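Local coordinates for protein putrescine aminotransferase (Halomonas elongata DSM 2581, PDB 6GWI) that probably transfers amino groups from amines such as putrescine to carbonyl acceptors, using pyridoxal-5'-phosphate as cofactor in the manner of class-III aminotransferases, at residues D348-Y353 / I427-I432; W358-D363 / E434-A439; G157-G162 / G171-G176. All coordinates share one frame; numbering follows the deposited sequence.

Contact 1 of 3, residues D348-Y353 / I427-I432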
ATOM      1  N   ASP B 348     -30.702   8.323   9.469  1.00 50.68           N
ATOM      2  CA  ASP B 348     -32.098   8.676   9.696  1.00 46.21           C
ATOM      3  C   ASP B 348     -33.075   7.997   8.745  1.00 54.41           C
ATOM      4  O   ASP B 348     -34.269   7.930   9.059  1.00 57.86           O
ATOM      5  CB  ASP B 348     -32.299  10.195   9.578  1.00 42.21           C
ATOM      6  CG  ASP B 348     -31.504  10.976  10.604  1.00 41.92           C
ATOM      7  OD1 ASP B 348     -31.170  10.405  11.663  1.00 41.41           O
ATOM      8  OD2 ASP B 348     -31.234  12.171  10.360  1.00 41.92           O
ATOM      9  N   ASP B 349     -32.611   7.498   7.598  1.00 42.77           N
ATOM     10  CA  ASP B 349     -33.512   6.968   6.578  1.00 34.54           C
ATOM     11  C   ASP B 349     -33.162   5.529   6.226  1.00 42.06           C
ATOM     12  O   ASP B 349     -33.913   4.619   6.584  1.00 37.47           O
ATOM     13  CB  ASP B 349     -33.473   7.872   5.342  1.00 46.59           C
ATOM     14  CG  ASP B 349     -34.295   7.327   4.190  1.00 49.74           C
ATOM     15  OD1 ASP B 349     -35.084   6.384   4.408  1.00 56.74           O
ATOM     16  OD2 ASP B 349     -34.145   7.838   3.059  1.00 47.14           O
ATOM     17  N   LEU B 350     -32.043   5.286   5.543  1.00 32.63           N
ATOM     18  CA  LEU B 350     -31.777   3.958   5.001  1.00 35.18           C
ATOM     19  C   LEU B 350     -31.427   2.961   6.100  1.00 35.49           C
ATOM     20  O   LEU B 350     -31.797   1.784   6.015  1.00 38.08           O
ATOM     21  CB  LEU B 350     -30.659   4.045   3.962  1.00 32.90           C
ATOM     22  CG  LEU B 350     -30.968   5.002   2.806  1.00 47.60           C
ATOM     23  CD1 LEU B 350     -29.747   5.208   1.919  1.00 54.27           C
ATOM     24  CD2 LEU B 350     -32.153   4.511   1.978  1.00 51.00           C
ATOM     25  N   GLY B 351     -30.719   3.405   7.135  1.00 42.19           N
ATOM     26  CA  GLY B 351     -30.355   2.536   8.228  1.00 29.68           C
ATOM     27  C   GLY B 351     -31.562   1.954   8.932  1.00 39.49           C
ATOM     28  O   GLY B 351     -31.722   0.734   9.036  1.00 37.44           O
ATOM     29  N   PRO B 352     -32.437   2.822   9.447  1.00 47.02           N
ATOM     30  CA  PRO B 352     -33.679   2.319  10.054  1.00 47.60           C
ATOM     31  C   PRO B 352     -34.538   1.519   9.093  1.00 34.89           C
ATOM     32  O   PRO B 352     -35.175   0.543   9.508  1.00 35.55           O
ATOM     33  CB  PRO B 352     -34.384   3.604  10.515  1.00 36.72           C
ATOM     34  CG  PRO B 352     -33.265   4.557  10.780  1.00 32.33           C
ATOM     35  CD  PRO B 352     -32.223   4.254   9.728  1.00 32.75           C
ATOM     36  N   TYR B 353     -34.561   1.884   7.810  1.00 33.48           N
ATOM     37  CA  TYR B 353     -35.377   1.142   6.858  1.00 40.83           C
ATOM     38  C   TYR B 353     -34.812  -0.256   6.643  1.00 41.65           C
ATOM     39  O   TYR B 353     -35.555  -1.244   6.639  1.00 42.78           O
ATOM     40  CB  TYR B 353     -35.467   1.899   5.536  1.00 38.12           C
ATOM     41  CG  TYR B 353     -36.412   1.255   4.551  1.00 41.34           C
ATOM     42  CD1 TYR B 353     -37.780   1.460   4.639  1.00 37.65           C
ATOM     43  CD2 TYR B 353     -35.935   0.433   3.540  1.00 41.77           C
ATOM     44  CE1 TYR B 353     -38.648   0.871   3.744  1.00 51.45           C
ATOM     45  CE2 TYR B 353     -36.794  -0.160   2.639  1.00 35.80           C
ATOM     46  CZ  TYR B 353     -38.150   0.062   2.746  1.00 54.90           C
ATOM     47  OH  TYR B 353     -39.013  -0.529   1.851  1.00 54.28           O
ATOM     48  N   ILE B 427     -27.954   3.437  -1.745  1.00 40.42           N
ATOM     49  CA  ILE B 427     -28.933   2.439  -2.152  1.00 35.13           C
ATOM     50  C   ILE B 427     -30.331   2.991  -1.922  1.00 42.08           C
ATOM     51  O   ILE B 427     -30.599   3.667  -0.920  1.00 35.33           O
ATOM     52  CB  ILE B 427     -28.706   1.125  -1.385  1.00 31.18           C
ATOM     53  CG1 ILE B 427     -29.596   0.015  -1.954  1.00 34.67           C
ATOM     54  CG2 ILE B 427     -28.986   1.314   0.105  1.00 34.97           C
ATOM     55  CD1 ILE B 427     -29.294  -1.374  -1.396  1.00 32.21           C
ATOM     56  N   ARG B 428     -31.233   2.699  -2.849  1.00 47.29           N
ATOM     57  CA  ARG B 428     -32.602   3.168  -2.730  1.00 41.37           C
ATOM     58  C   ARG B 428     -33.421   2.178  -1.909  1.00 33.66           C
ATOM     59  O   ARG B 428     -33.052   1.014  -1.740  1.00 30.08           O
ATOM     60  CB  ARG B 428     -33.245   3.340  -4.107  1.00 40.68           C
ATOM     61  CG  ARG B 428     -32.829   4.591  -4.863  1.00 53.46           C
ATOM     62  CD  ARG B 428     -33.571   4.680  -6.189  1.00 86.90           C
ATOM     63  NE  ARG B 428     -33.968   6.047  -6.516  1.00 96.76           N
ATOM     64  CZ  ARG B 428     -34.980   6.692  -5.942  1.00100.06           C
ATOM     65  NH1 ARG B 428     -35.700   6.102  -4.997  1.00 96.34           N
ATOM     66  NH2 ARG B 428     -35.270   7.933  -6.309  1.00 94.56           N
ATOM     67  N   ARG B 429     -34.543   2.668  -1.381  1.00 33.95           N
ATOM     68  CA  ARG B 429     -35.401   1.824  -0.558  1.00 46.20           C
ATOM     69  C   ARG B 429     -35.941   0.646  -1.357  1.00 38.42           C
ATOM     70  O   ARG B 429     -36.017  -0.478  -0.844  1.00 32.56           O
ATOM     71  CB  ARG B 429     -36.537   2.655   0.027  1.00 41.39           C
ATOM     72  CG  ARG B 429     -36.113   3.468   1.230  1.00 45.96           C
ATOM     73  CD  ARG B 429     -37.267   4.282   1.758  1.00 55.81           C
ATOM     74  NE  ARG B 429     -36.977   4.847   3.068  1.00 59.21           N
ATOM     75  CZ  ARG B 429     -37.906   5.285   3.908  1.00 70.57           C
ATOM     76  NH1 ARG B 429     -39.186   5.230   3.568  1.00 72.69           N
ATOM     77  NH2 ARG B 429     -37.553   5.780   5.087  1.00 76.01           N
ATOM     78  N   GLU B 430     -36.344   0.884  -2.609  1.00 35.75           N
ATOM     79  CA  GLU B 430     -36.789  -0.219  -3.450  1.00 54.59           C
ATOM     80  C   GLU B 430     -35.661  -1.216  -3.683  1.00 50.71           C
ATOM     81  O   GLU B 430     -35.911  -2.421  -3.802  1.00 34.05           O
ATOM     82  CB  GLU B 430     -37.319   0.312  -4.786  1.00 73.59           C
ATOM     83  CG  GLU B 430     -36.484   1.422  -5.431  1.00 83.27           C
ATOM     84  CD  GLU B 430     -36.984   2.819  -5.090  1.00 71.02           C
ATOM     85  OE1 GLU B 430     -37.017   3.172  -3.891  1.00 51.89           O
ATOM     86  OE2 GLU B 430     -37.351   3.563  -6.026  1.00 66.39           O
ATOM     87  N   GLU B 431     -34.412  -0.739  -3.725  1.00 55.14           N
ATOM     88  CA  GLU B 431     -33.274  -1.638  -3.884  1.00 44.75           C
ATOM     89  C   GLU B 431     -32.979  -2.407  -2.599  1.00 34.13           C
ATOM     90  O   GLU B 431     -32.538  -3.559  -2.661  1.00 33.39           O
ATOM     91  CB  GLU B 431     -32.051  -0.844  -4.353  1.00 37.68           C
ATOM     92  CG  GLU B 431     -32.197  -0.337  -5.790  1.00 32.58           C
ATOM     93  CD  GLU B 431     -31.219   0.764  -6.155  1.00 38.42           C
ATOM     94  OE1 GLU B 431     -30.573   1.333  -5.252  1.00 37.69           O
ATOM     95  OE2 GLU B 431     -31.105   1.065  -7.362  1.00 42.96           O
ATOM     96  N   ILE B 432     -33.226  -1.805  -1.432  1.00 36.76           N
ATOM     97  CA  ILE B 432     -33.146  -2.566  -0.186  1.00 40.43           C
ATOM     98  C   ILE B 432     -34.210  -3.656  -0.165  1.00 45.19           C
ATOM     99  O   ILE B 432     -33.956  -4.783   0.279  1.00 36.13           O
ATOM    100  CB  ILE B 432     -33.271  -1.634   1.036  1.00 44.41           C
ATOM    101  CG1 ILE B 432     -31.973  -0.848   1.233  1.00 46.06           C
ATOM    102  CG2 ILE B 432     -33.615  -2.438   2.295  1.00 35.60           C
ATOM    103  CD1 ILE B 432     -32.080   0.284   2.238  1.00 59.70           C
TER
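Asp349 and Arg429 carry the polar part of this contact, a salt bridge in which a single carboxylate oxygen serves two N-H groups. Asp349 OD1 accepts from Arg429 NH2 at 2.6 Å. A weak bond of 2.8 Å joins Arg429 NE to the same Asp349 OD1. The approach is far from an in-plane, two-oxygen pairing: the carboxylate and guanidinium planes stand 62° apart, and NH2 reaches OD1 from above the carboxylate plane. Within the other segment, Arg428, at the N-cap, gives its backbone N-H to Glu431 OE1, fastening the first turn of helix 429-450.

Aromatic packing comes next. Tyr353 turns a face of its ring to the aliphatic run of Arg429, whose CG sits over the middle of that face, 3.9 Å from the ring centroid, in a CH-pi contact. CG of Tyr353 stands anti to its backbone N (chi1 -174°), which turns the ring toward the other helix. Because the Arg429 chain is extended from CG to NE, its guanidinium continues over the rim of the same ring, the two planes only 13° apart. Beyond the ring, Tyr353 OH is hydrogen-bonded to Asp433 and Arg357, so the phenol is tied at its polar end as well.

Apolar contacts complete the set. Ile432 CG2 meets the ring edge at Tyr353 CD2, 3.9 Å away, while Leu350 CD2 touches Ile432 CD1 at 4.2 Å. Of another kind is the packing of methyls against a carbonyl oxygen: both methyls of Leu350 lie against Ile427 O, with Leu350 CD1 at 3.3 Å.

Arginine suits this outer position because its methylenes can lie on a tyrosine while its charge remains at the surface; Asp349 would then probably balance that charge and restrain the guanidinium's rotation, with branched aliphatic residues shielding the interior.

Contact 2 of 3, residues W358-D363 / E434-A439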
ATOM      1  N   TRP B 358     -34.676  -5.902   7.330  1.00 63.06           N
ATOM      2  CA  TRP B 358     -33.754  -6.961   7.728  1.00 50.72           C
ATOM      3  C   TRP B 358     -34.349  -7.826   8.832  1.00 52.01           C
ATOM      4  O   TRP B 358     -34.175  -9.051   8.833  1.00 44.79           O
ATOM      5  CB  TRP B 358     -32.440  -6.336   8.189  1.00 49.51           C
ATOM      6  CG  TRP B 358     -31.238  -7.228   8.165  1.00 40.97           C
ATOM      7  CD1 TRP B 358     -30.455  -7.572   9.230  1.00 33.78           C
ATOM      8  CD2 TRP B 358     -30.651  -7.854   7.018  1.00 47.39           C
ATOM      9  NE1 TRP B 358     -29.425  -8.382   8.819  1.00 42.78           N
ATOM     10  CE2 TRP B 358     -29.523  -8.570   7.465  1.00 43.85           C
ATOM     11  CE3 TRP B 358     -30.972  -7.884   5.658  1.00 46.42           C
ATOM     12  CZ2 TRP B 358     -28.717  -9.307   6.603  1.00 38.38           C
ATOM     13  CZ3 TRP B 358     -30.172  -8.621   4.804  1.00 41.02           C
ATOM     14  CH2 TRP B 358     -29.058  -9.322   5.279  1.00 34.08           C
ATOM     15  N   ALA B 359     -35.047  -7.204   9.788  1.00 57.43           N
ATOM     16  CA  ALA B 359     -35.631  -7.940  10.902  1.00 56.32           C
ATOM     17  C   ALA B 359     -36.756  -8.871  10.470  1.00 51.04           C
ATOM     18  O   ALA B 359     -37.122  -9.772  11.233  1.00 48.80           O
ATOM     19  CB  ALA B 359     -36.153  -6.967  11.961  1.00 62.48           C
ATOM     20  N   SER B 360     -37.320  -8.675   9.279  1.00 51.20           N
ATOM     21  CA  SER B 360     -38.335  -9.597   8.786  1.00 55.18           C
ATOM     22  C   SER B 360     -37.759 -10.968   8.456  1.00 77.52           C
ATOM     23  O   SER B 360     -38.530 -11.892   8.172  1.00114.27           O
ATOM     24  CB  SER B 360     -39.020  -9.013   7.549  1.00 37.26           C
ATOM     25  OG  SER B 360     -38.237  -9.212   6.384  1.00 49.37           O
ATOM     26  N   LEU B 361     -36.436 -11.123   8.488  1.00 64.99           N
ATOM     27  CA  LEU B 361     -35.792 -12.400   8.215  1.00 60.29           C
ATOM     28  C   LEU B 361     -35.567 -13.243   9.467  1.00 49.24           C
ATOM     29  O   LEU B 361     -35.111 -14.384   9.347  1.00 40.55           O
ATOM     30  CB  LEU B 361     -34.447 -12.172   7.514  1.00 60.94           C
ATOM     31  CG  LEU B 361     -34.504 -11.550   6.119  1.00 64.67           C
ATOM     32  CD1 LEU B 361     -33.117 -11.124   5.661  1.00 77.21           C
ATOM     33  CD2 LEU B 361     -35.116 -12.524   5.121  1.00 59.92           C
ATOM     34  N   VAL B 362     -35.876 -12.719  10.658  1.00 76.74           N
ATOM     35  CA  VAL B 362     -35.578 -13.455  11.884  1.00 73.55           C
ATOM     36  C   VAL B 362     -36.469 -14.682  12.021  1.00 70.89           C
ATOM     37  O   VAL B 362     -36.096 -15.655  12.688  1.00 68.68           O
ATOM     38  CB  VAL B 362     -35.714 -12.537  13.115  1.00 74.77           C
ATOM     39  CG1 VAL B 362     -34.820 -11.315  12.973  1.00 75.40           C
ATOM     40  CG2 VAL B 362     -37.169 -12.127  13.327  1.00 75.75           C
ATOM     41  N   ASP B 363     -37.654 -14.663  11.416  1.00 61.26           N
ATOM     42  CA  ASP B 363     -38.575 -15.788  11.496  1.00 62.90           C
ATOM     43  C   ASP B 363     -38.304 -16.857  10.443  1.00 62.22           C
ATOM     44  O   ASP B 363     -39.066 -17.825  10.355  1.00 59.94           O
ATOM     45  CB  ASP B 363     -40.026 -15.296  11.386  1.00 64.14           C
ATOM     46  CG  ASP B 363     -40.278 -14.467  10.140  1.00 82.28           C
ATOM     47  OD1 ASP B 363     -41.162 -13.585  10.188  1.00 84.68           O
ATOM     48  OD2 ASP B 363     -39.574 -14.668   9.127  1.00 90.21           O
ATOM     49  N   GLU B 434     -35.469  -5.245  -2.749  1.00 33.27           N
ATOM     50  CA  GLU B 434     -34.993  -6.319  -3.611  1.00 31.20           C
ATOM     51  C   GLU B 434     -33.933  -7.156  -2.904  1.00 33.34           C
ATOM     52  O   GLU B 434     -33.932  -8.387  -3.009  1.00 30.87           O
ATOM     53  CB  GLU B 434     -34.434  -5.737  -4.913  1.00 34.31           C
ATOM     54  CG  GLU B 434     -33.995  -6.781  -5.933  1.00 52.29           C
ATOM     55  CD  GLU B 434     -33.263  -6.178  -7.118  1.00 64.91           C
ATOM     56  OE1 GLU B 434     -32.999  -4.959  -7.096  1.00 69.01           O
ATOM     57  OE2 GLU B 434     -32.954  -6.921  -8.073  1.00 74.55           O
ATOM     58  N   LEU B 435     -33.030  -6.502  -2.169  1.00 33.47           N
ATOM     59  CA  LEU B 435     -31.970  -7.216  -1.465  1.00 44.12           C
ATOM     60  C   LEU B 435     -32.535  -8.250  -0.499  1.00 40.08           C
ATOM     61  O   LEU B 435     -32.138  -9.421  -0.522  1.00 36.81           O
ATOM     62  CB  LEU B 435     -31.085  -6.210  -0.723  1.00 45.84           C
ATOM     63  CG  LEU B 435     -29.822  -6.722  -0.027  1.00 41.78           C
ATOM     64  CD1 LEU B 435     -28.823  -5.579   0.123  1.00 55.19           C
ATOM     65  CD2 LEU B 435     -30.117  -7.337   1.335  1.00 30.86           C
ATOM     66  N   VAL B 436     -33.459  -7.833   0.367  1.00 34.54           N
ATOM     67  CA  VAL B 436     -34.003  -8.744   1.370  1.00 42.87           C
ATOM     68  C   VAL B 436     -34.786  -9.872   0.707  1.00 41.06           C
ATOM     69  O   VAL B 436     -34.707 -11.031   1.131  1.00 44.78           O
ATOM     70  CB  VAL B 436     -34.862  -7.962   2.381  1.00 51.40           C
ATOM     71  CG1 VAL B 436     -35.549  -8.909   3.354  1.00 45.31           C
ATOM     72  CG2 VAL B 436     -33.996  -6.951   3.129  1.00 40.70           C
ATOM     73  N   GLU B 437     -35.564  -9.555  -0.331  1.00 37.34           N
ATOM     74  CA  GLU B 437     -36.303 -10.590  -1.047  1.00 37.25           C
ATOM     75  C   GLU B 437     -35.356 -11.629  -1.639  1.00 37.47           C
ATOM     76  O   GLU B 437     -35.589 -12.837  -1.523  1.00 41.88           O
ATOM     77  CB  GLU B 437     -37.163  -9.960  -2.144  1.00 59.61           C
ATOM     78  CG  GLU B 437     -38.257  -9.040  -1.624  1.00 85.26           C
ATOM     79  CD  GLU B 437     -38.892  -8.208  -2.722  1.00103.90           C
ATOM     80  OE1 GLU B 437     -38.671  -8.519  -3.911  1.00102.25           O
ATOM     81  OE2 GLU B 437     -39.613  -7.241  -2.395  1.00107.23           O
ATOM     82  N   LEU B 438     -34.282 -11.173  -2.288  1.00 31.71           N
ATOM     83  CA  LEU B 438     -33.317 -12.109  -2.853  1.00 28.70           C
ATOM     84  C   LEU B 438     -32.632 -12.910  -1.755  1.00 33.37           C
ATOM     85  O   LEU B 438     -32.376 -14.109  -1.915  1.00 36.69           O
ATOM     86  CB  LEU B 438     -32.280 -11.357  -3.686  1.00 35.20           C
ATOM     87  CG  LEU B 438     -32.764 -10.719  -4.986  1.00 42.17           C
ATOM     88  CD1 LEU B 438     -31.684  -9.814  -5.553  1.00 42.52           C
ATOM     89  CD2 LEU B 438     -33.145 -11.794  -5.990  1.00 46.66           C
ATOM     90  N   ALA B 439     -32.331 -12.262  -0.628  1.00 40.36           N
ATOM     91  CA  ALA B 439     -31.762 -12.975   0.509  1.00 46.21           C
ATOM     92  C   ALA B 439     -32.684 -14.098   0.966  1.00 39.53           C
ATOM     93  O   ALA B 439     -32.246 -15.239   1.158  1.00 35.22           O
ATOM     94  CB  ALA B 439     -31.496 -11.995   1.654  1.00 43.32           C
TER
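Trp358 holds its CG opposite the backbone N, at chi1 -159°, and this carries the six-membered ring of the indole over to helix 429-450. Val436, at chi1 174°, spreads its two methyls toward different neighbours: CG1, opposite the backbone N, goes to Leu361, and CG2, beside that N, goes to the indole. CG2 of Val436 comes to the edge of the ring system, 4.1 Å from Trp358 CE3. CG1 of Val436 lies 4.0 Å from Leu361 CG and about equally far from both of that leucine's methyls.

Leu435, one residue earlier, reaches the next atom of the indole rim, its CD2 resting 3.7 Å from Trp358 CZ3. One turn on from Leu435, Ala439 offers only a CB, which meets Leu361 CD1 at 4.4 Å; so small a residue suits a place where the leucine comes up to the helix. Leu361 is shared in another way, since its CD1 also lies 3.8 Å above the plane of the Trp358 ring, toward the rim.

No hydrogen bond crosses between the two segments, and the polar groups at the interface are answered from elsewhere. Trp358 NE1 bonds to the carbonyl of Ala378, pinning the indole to strand 376-381, and Ser360 OG turns back to the carbonyl of Arg357. Ser360 O is bonded by Arg440. A type I turn runs from Ala359 to Val362.

Trp358 and Leu361 both also pack on Leu379, which puts the contact between two helices and the antiparallel sheet containing strands 367-373 and 376-381. Two helices packed together against an antiparallel sheet form an alpha+beta layer, consistent with the smaller, C-terminal domain of fold-type I PLP enzymes.

Contact 3 of 3, residues G157-G162 / G171-G176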
ATOM      1  N   GLY B 157      -0.052  -5.296   9.387  1.00 13.80           N
ATOM      2  CA  GLY B 157      -1.495  -5.453   9.428  1.00 19.58           C
ATOM      3  C   GLY B 157      -1.913  -6.860   9.812  1.00 22.67           C
ATOM      4  O   GLY B 157      -2.817  -7.048  10.630  1.00 20.60           O
ATOM      5  N   MET B 158      -1.252  -7.867   9.234  1.00 17.72           N
ATOM      6  CA  MET B 158      -1.540  -9.255   9.584  1.00 19.32           C
ATOM      7  C   MET B 158      -1.185  -9.547  11.038  1.00 20.08           C
ATOM      8  O   MET B 158      -1.907 -10.284  11.723  1.00 21.20           O
ATOM      9  CB  MET B 158      -0.780 -10.187   8.636  1.00 25.86           C
ATOM     10  CG  MET B 158      -0.918 -11.660   8.954  1.00 37.83           C
ATOM     11  SD  MET B 158       0.496 -12.277   9.877  1.00 39.43           S
ATOM     12  CE  MET B 158       1.654 -12.629   8.553  1.00 46.52           C
ATOM     13  N   SER B 159      -0.071  -8.991  11.527  1.00 22.92           N
ATOM     14  CA  SER B 159       0.316  -9.193  12.921  1.00 26.86           C
ATOM     15  C   SER B 159      -0.676  -8.532  13.871  1.00 18.93           C
ATOM     16  O   SER B 159      -1.006  -9.088  14.926  1.00 19.76           O
ATOM     17  CB  SER B 159       1.717  -8.631  13.167  1.00 27.90           C
ATOM     18  OG  SER B 159       2.686  -9.260  12.349  1.00 22.76           O
ATOM     19  N   LEU B 160      -1.135  -7.325  13.524  1.00 16.75           N
ATOM     20  CA  LEU B 160      -2.117  -6.621  14.337  1.00 22.41           C
ATOM     21  C   LEU B 160      -3.473  -7.305  14.293  1.00 23.88           C
ATOM     22  O   LEU B 160      -4.214  -7.280  15.283  1.00 22.16           O
ATOM     23  CB  LEU B 160      -2.251  -5.175  13.863  1.00 19.59           C
ATOM     24  CG  LEU B 160      -1.046  -4.263  14.075  1.00 28.38           C
ATOM     25  CD1 LEU B 160      -1.179  -3.002  13.231  1.00 25.02           C
ATOM     26  CD2 LEU B 160      -0.916  -3.911  15.553  1.00 25.40           C
ATOM     27  N   GLY B 161      -3.821  -7.889  13.153  1.00 23.02           N
ATOM     28  CA  GLY B 161      -5.057  -8.623  13.043  1.00 23.22           C
ATOM     29  C   GLY B 161      -5.034  -9.867  13.903  1.00 25.12           C
ATOM     30  O   GLY B 161      -3.997 -10.293  14.416  1.00 18.42           O
ATOM     31  N   GLY B 162      -6.221 -10.452  14.060  1.00 22.06           N
ATOM     32  CA  GLY B 162      -6.398 -11.637  14.876  1.00 26.96           C
ATOM     33  C   GLY B 162      -6.864 -12.853  14.098  1.00 25.01           C
ATOM     34  O   GLY B 162      -7.587 -13.693  14.641  1.00 31.73           O
ATOM     35  N   GLY B 171       4.753 -15.824   8.378  1.00 27.60           N
ATOM     36  CA  GLY B 171       5.387 -15.304   9.556  1.00 21.00           C
ATOM     37  C   GLY B 171       6.866 -15.638   9.574  1.00 26.00           C
ATOM     38  O   GLY B 171       7.393 -16.259   8.645  1.00 24.23           O
ATOM     39  N   PRO B 172       7.558 -15.255  10.661  1.00 34.14           N
ATOM     40  CA  PRO B 172       7.079 -14.655  11.912  1.00 37.56           C
ATOM     41  C   PRO B 172       6.461 -13.265  11.791  1.00 29.32           C
ATOM     42  O   PRO B 172       6.780 -12.501  10.880  1.00 25.45           O
ATOM     43  CB  PRO B 172       8.355 -14.595  12.779  1.00 39.84           C
ATOM     44  CG  PRO B 172       9.480 -14.663  11.819  1.00 30.42           C
ATOM     45  CD  PRO B 172       9.002 -15.547  10.717  1.00 32.50           C
ATOM     46  N   CYS B 173       5.562 -12.969  12.729  1.00 22.96           N
ATOM     47  CA  CYS B 173       4.892 -11.682  12.811  1.00 32.94           C
ATOM     48  C   CYS B 173       5.827 -10.604  13.364  1.00 37.86           C
ATOM     49  O   CYS B 173       6.920 -10.879  13.867  1.00 25.70           O
ATOM     50  CB  CYS B 173       3.655 -11.788  13.702  1.00 27.26           C
ATOM     51  SG  CYS B 173       2.277 -12.643  12.946  1.00 36.11           S
ATOM     52  N   VAL B 174       5.383  -9.355  13.246  1.00 22.63           N
ATOM     53  CA  VAL B 174       6.057  -8.257  13.950  1.00 21.55           C
ATOM     54  C   VAL B 174       5.987  -8.525  15.449  1.00 18.03           C
ATOM     55  O   VAL B 174       4.918  -8.922  15.954  1.00 19.80           O
ATOM     56  CB  VAL B 174       5.401  -6.908  13.600  1.00 28.17           C
ATOM     57  CG1 VAL B 174       6.059  -5.772  14.381  1.00 33.71           C
ATOM     58  CG2 VAL B 174       5.476  -6.645  12.100  1.00 31.95           C
ATOM     59  N   PRO B 175       7.071  -8.355  16.205  1.00 25.09           N
ATOM     60  CA  PRO B 175       7.021  -8.654  17.641  1.00 23.66           C
ATOM     61  C   PRO B 175       6.147  -7.684  18.420  1.00 25.21           C
ATOM     62  O   PRO B 175       5.866  -6.564  17.990  1.00 21.92           O
ATOM     63  CB  PRO B 175       8.487  -8.538  18.082  1.00 30.24           C
ATOM     64  CG  PRO B 175       9.276  -8.710  16.831  1.00 25.03           C
ATOM     65  CD  PRO B 175       8.449  -8.076  15.759  1.00 22.59           C
ATOM     66  N   GLY B 176       5.722  -8.137  19.597  1.00 18.36           N
ATOM     67  CA  GLY B 176       5.075  -7.260  20.552  1.00 23.92           C
ATOM     68  C   GLY B 176       3.613  -6.968  20.304  1.00 22.95           C
ATOM     69  O   GLY B 176       3.146  -5.879  20.655  1.00 21.51           O
TER
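Ser159 meets a flat group of the backbone, the peptide unit joining Cys173 to Val174, and no aromatic ring enters between the two segments. Its OG faces the N-H of that peptide and accepts the hydrogen of Val174 N over 2.8 Å with an N-H...O angle of 151°. Farther along the loop, Met158 CE comes within 4.5 Å of Gly171 N, just ahead of the cis bond to Pro172.

OG of Ser159 takes the place beside its own backbone N, chi1 -60°, from which it can also bond to the carbonyl of Leu155 one turn back in the helix. The hydroxyl thus works as donor to Leu155 and acceptor for Val174. Helix 155-160 belongs to the crossover between the parallel strands 142-146 and 177-180, and its approach carries Tyr150, His151 and Gly152 of the cofactor pocket. Replacing Ser159 by an alanine removes the hydroxyl and would probably leave the buried N-H of Val174 without its acceptor, so that the loop before strand 177-180 loses this hydrogen-bonded tie to the helix.

Packing around the bond is tight, with Cys173 CB only 3.0 Å from Ser159 OG, and a small serine suits so close an approach. Met158, bent at chi2 and chi3, brings SD to 3.6 Å from Cys173 SG, two polarisable sulfurs in van der Waals contact. Across the dimer interface, Val174 packs on Val174 of the second subunit and Pro175 on its Cys173.

How the contacts relate
Contacts 1 and 2 join the same pair of helices, 342-359 and 429-450, at successive levels, their centres 13 Å apart. Contact 1 is partly buried and mixes charge, aromatic and aliphatic chemistry, as suits a place where Arg429 is exposed while Leu350 and Ile432 are buried; contact 2 is buried, purely apolar between its segments, and rests on the antiparallel sheet. Contact 3 lies on the other side of the chain's centre, about 38 Å from each of them between centres. Also buried, it links helix to loop through one side-chain-to-backbone hydrogen bond and sulfur packing; it alone touches the second subunit, and its Met158 side chain is about 10 Å from the cofactor.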